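PDB 5H5M: alpha-catenin-like protein hmp-1 from Caenorhabditis elegans, which links the cadherin-catenin complex of adherens junctions to actin filaments and is required for cell migration and cell shape changes during embryonic body enclosure and elongation. Local coordinates for residues 23-28 with 79-84. Numbering follows the deposited sequence.
Sequences AHYRRG and EYEKST
Tyr25 lies against Tyr80 and Glu81 at one end of a helical bundle in the M domain of this vinculin/alpha-catenin family protein, where the loop leading into helix 27-49 meets the C-terminal end of helix 56-80. Tyr80 opens a type I beta turn that runs to Ser83 and carries the chain out of its helix.

The apolar part is mostly aromatic. Tyr80 CB sits over the centre of the Tyr25 ring, 3.6 Å from its centroid and almost on the ring normal, a CH-pi contact. The two ring planes are nearly parallel but strongly displaced, with little of one ring over the other; Tyr25 CD1 comes within 3.7 Å of Tyr80 CG. With CG anti to the backbone N (chi1 -179°), the Tyr25 ring reaches across to helix 56-80. Glu81 CG, turned beside its own backbone N (chi1 -70°), lies 3.4 Å from Tyr25 CE2. The Tyr80 hydroxyl is held by Ile18 O and Ile20 N, while its side chain also touches Ile93 and Ile97 of helix 92-122.

The polar part gathers on the Glu81 carboxylate. The extended chain beyond CG carries it to Arg27, whose NH1 forms a salt bridge with Glu81 OE1 at 3.0 Å, the carboxylate meeting the edge of the guanidinium with the two planes steeply inclined. Arg31 pairs with Glu81 OE2, so two arginines share this acid. Replacing Tyr25 by alanine removes ring and hydroxyl together, which would probably strip Tyr80 CB of its aromatic cover and leave the carboxylate to its arginines alone. That hydroxyl, Tyr25 OH, donates to Glu81 OE2 at 2.9 Å, arriving on the anti side and 28° out of the carboxylate plane.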
ATOM      1  N   ALA A  23      -3.928 -19.918  38.514  1.00 54.45           N
ATOM      2  CA  ALA A  23      -4.713 -20.891  39.266  1.00 60.39           C
ATOM      3  C   ALA A  23      -5.871 -21.442  38.437  1.00 59.36           C
ATOM      4  O   ALA A  23      -6.399 -22.513  38.734  1.00 52.12           O
ATOM      5  CB  ALA A  23      -5.236 -20.269  40.553  1.00 54.36           C
ATOM      6  N   HIS A  24      -6.261 -20.709  37.397  1.00 61.27           N
ATOM      7  CA  HIS A  24      -7.385 -21.107  36.552  1.00 60.87           C
ATOM      8  C   HIS A  24      -6.971 -21.972  35.364  1.00 54.86           C
ATOM      9  O   HIS A  24      -7.808 -22.658  34.777  1.00 48.66           O
ATOM     10  CB  HIS A  24      -8.129 -19.873  36.031  1.00 56.88           C
ATOM     11  CG  HIS A  24      -8.953 -19.178  37.068  1.00 55.14           C
ATOM     12  ND1 HIS A  24      -9.780 -18.115  36.770  1.00 56.96           N
ATOM     13  CD2 HIS A  24      -9.080 -19.389  38.399  1.00 57.85           C
ATOM     14  CE1 HIS A  24     -10.381 -17.704  37.872  1.00 60.82           C
ATOM     15  NE2 HIS A  24      -9.971 -18.460  38.876  1.00 64.73           N
ATOM     16  N   TYR A  25      -5.691 -21.927  35.004  1.00 46.34           N
ATOM     17  CA  TYR A  25      -5.203 -22.644  33.829  1.00 47.32           C
ATOM     18  C   TYR A  25      -5.469 -24.146  33.916  1.00 51.97           C
ATOM     19  O   TYR A  25      -5.168 -24.787  34.924  1.00 51.82           O
ATOM     20  CB  TYR A  25      -3.706 -22.398  33.628  1.00 47.06           C
ATOM     21  CG  TYR A  25      -3.139 -23.091  32.406  1.00 53.64           C
ATOM     22  CD1 TYR A  25      -3.127 -22.459  31.166  1.00 37.09           C
ATOM     23  CD2 TYR A  25      -2.621 -24.379  32.490  1.00 44.53           C
ATOM     24  CE1 TYR A  25      -2.613 -23.091  30.049  1.00 35.79           C
ATOM     25  CE2 TYR A  25      -2.112 -25.016  31.379  1.00 46.94           C
ATOM     26  CZ  TYR A  25      -2.106 -24.368  30.162  1.00 42.42           C
ATOM     27  OH  TYR A  25      -1.592 -25.005  29.056  1.00 45.48           O
ATOM     28  N   ARG A  26      -6.037 -24.695  32.847  1.00 47.76           N
ATOM     29  CA  ARG A  26      -6.296 -26.127  32.748  1.00 52.04           C
ATOM     30  C   ARG A  26      -5.730 -26.664  31.437  1.00 49.92           C
ATOM     31  O   ARG A  26      -6.170 -26.263  30.358  1.00 47.10           O
ATOM     32  CB  ARG A  26      -7.795 -26.413  32.835  1.00 48.34           C
ATOM     33  CG  ARG A  26      -8.493 -25.758  34.013  1.00 52.65           C
ATOM     34  CD  ARG A  26      -9.992 -25.686  33.784  1.00 53.54           C
ATOM     35  NE  ARG A  26     -10.608 -27.008  33.764  1.00 56.06           N
ATOM     36  CZ  ARG A  26     -11.845 -27.247  33.344  1.00 63.78           C
ATOM     37  NH1 ARG A  26     -12.598 -26.252  32.896  1.00 59.86           N
ATOM     38  NH2 ARG A  26     -12.328 -28.483  33.366  1.00 62.88           N
ATOM     39  N   ARG A  27      -4.762 -27.571  31.538  1.00 51.54           N
ATOM     40  CA  ARG A  27      -4.057 -28.093  30.369  1.00 52.48           C
ATOM     41  C   ARG A  27      -4.991 -28.671  29.307  1.00 54.26           C
ATOM     42  O   ARG A  27      -4.842 -28.388  28.121  1.00 59.04           O
ATOM     43  CB  ARG A  27      -3.048 -29.167  30.791  1.00 51.96           C
ATOM     44  CG  ARG A  27      -2.407 -29.878  29.612  1.00 51.24           C
ATOM     45  CD  ARG A  27      -1.436 -30.960  30.042  1.00 60.25           C
ATOM     46  NE  ARG A  27      -0.954 -31.714  28.887  1.00 67.66           N
ATOM     47  CZ  ARG A  27       0.075 -31.347  28.131  1.00 58.40           C
ATOM     48  NH1 ARG A  27       0.743 -30.235  28.410  1.00 48.36           N
ATOM     49  NH2 ARG A  27       0.441 -32.093  27.098  1.00 64.62           N
ATOM     50  N   GLY A  28      -5.960 -29.472  29.736  1.00 46.46           N
ATOM     51  CA  GLY A  28      -6.837 -30.158  28.805  1.00 48.69           C
ATOM     52  C   GLY A  28      -7.843 -29.276  28.087  1.00 56.65           C
ATOM     53  O   GLY A  28      -8.540 -29.737  27.182  1.00 59.92           O
ATOM     54  N   GLU A  79       5.275 -22.854  31.201  1.00 34.58           N
ATOM     55  CA  GLU A  79       5.333 -22.160  32.483  1.00 35.67           C
ATOM     56  C   GLU A  79       3.994 -22.197  33.219  1.00 48.32           C
ATOM     57  O   GLU A  79       3.962 -22.317  34.446  1.00 46.36           O
ATOM     58  CB  GLU A  79       5.780 -20.709  32.294  1.00 35.54           C
ATOM     59  CG  GLU A  79       7.201 -20.540  31.761  1.00 38.27           C
ATOM     60  CD  GLU A  79       8.276 -20.952  32.756  1.00 44.39           C
ATOM     61  OE1 GLU A  79       7.938 -21.332  33.898  1.00 51.74           O
ATOM     62  OE2 GLU A  79       9.471 -20.883  32.396  1.00 47.84           O
ATOM     63  N   TYR A  80       2.895 -22.096  32.476  1.00 35.12           N
ATOM     64  CA  TYR A  80       1.567 -22.222  33.071  1.00 35.98           C
ATOM     65  C   TYR A  80       1.389 -23.582  33.742  1.00 41.63           C
ATOM     66  O   TYR A  80       0.707 -23.702  34.758  1.00 47.60           O
ATOM     67  CB  TYR A  80       0.472 -22.024  32.021  1.00 36.14           C
ATOM     68  CG  TYR A  80      -0.040 -20.603  31.896  1.00 39.47           C
ATOM     69  CD1 TYR A  80      -0.659 -19.972  32.967  1.00 37.20           C
ATOM     70  CD2 TYR A  80       0.067 -19.908  30.698  1.00 36.27           C
ATOM     71  CE1 TYR A  80      -1.137 -18.678  32.856  1.00 46.49           C
ATOM     72  CE2 TYR A  80      -0.410 -18.615  30.575  1.00 39.65           C
ATOM     73  CZ  TYR A  80      -1.012 -18.006  31.657  1.00 46.34           C
ATOM     74  OH  TYR A  80      -1.488 -16.722  31.542  1.00 37.85           O
ATOM     75  N   GLU A  81       2.014 -24.602  33.169  1.00 47.86           N
ATOM     76  CA  GLU A  81       1.843 -25.968  33.646  1.00 40.58           C
ATOM     77  C   GLU A  81       2.837 -26.324  34.752  1.00 39.14           C
ATOM     78  O   GLU A  81       2.862 -27.456  35.230  1.00 40.33           O
ATOM     79  CB  GLU A  81       1.957 -26.941  32.468  1.00 37.77           C
ATOM     80  CG  GLU A  81       0.765 -26.833  31.522  1.00 39.72           C
ATOM     81  CD  GLU A  81       1.002 -27.447  30.155  1.00 44.07           C
ATOM     82  OE1 GLU A  81       2.075 -28.051  29.934  1.00 49.42           O
ATOM     83  OE2 GLU A  81       0.108 -27.312  29.293  1.00 40.22           O
ATOM     84  N   LYS A  82       3.640 -25.349  35.164  1.00 39.06           N
ATOM     85  CA  LYS A  82       4.544 -25.529  36.298  1.00 40.51           C
ATOM     86  C   LYS A  82       4.053 -24.815  37.557  1.00 53.95           C
ATOM     87  O   LYS A  82       4.748 -24.799  38.575  1.00 60.21           O
ATOM     88  CB  LYS A  82       5.950 -25.033  35.957  1.00 40.45           C
ATOM     89  CG  LYS A  82       6.684 -25.865  34.930  1.00 51.55           C
ATOM     90  CD  LYS A  82       8.078 -25.313  34.696  1.00 52.59           C
ATOM     91  CE  LYS A  82       8.765 -26.026  33.549  1.00 53.62           C
ATOM     92  NZ  LYS A  82      10.164 -25.550  33.351  1.00 45.18           N
ATOM     93  N   SER A  83       2.864 -24.220  37.491  1.00 50.94           N
ATOM     94  CA  SER A  83       2.289 -23.552  38.659  1.00 54.51           C
ATOM     95  C   SER A  83       1.816 -24.551  39.704  1.00 45.00           C
ATOM     96  O   SER A  83       1.176 -25.550  39.378  1.00 49.51           O
ATOM     97  CB  SER A  83       1.129 -22.642  38.253  1.00 51.30           C
ATOM     98  OG  SER A  83       1.595 -21.339  37.959  1.00 47.88           O
ATOM     99  N   THR A  84       2.145 -24.276  40.963  1.00 61.47           N
ATOM    100  CA  THR A  84       1.745 -25.136  42.072  1.00 48.79           C
ATOM    101  C   THR A  84       1.306 -24.305  43.269  1.00 63.54           C
ATOM    102  O   THR A  84       1.296 -23.074  43.213  1.00 51.62           O
ATOM    103  CB  THR A  84       2.886 -26.078  42.517  1.00 63.64           C
ATOM    104  OG1 THR A  84       4.015 -25.300  42.927  1.00 68.40           O
ATOM    105  CG2 THR A  84       3.305 -27.015  41.390  1.00 58.66           C
TER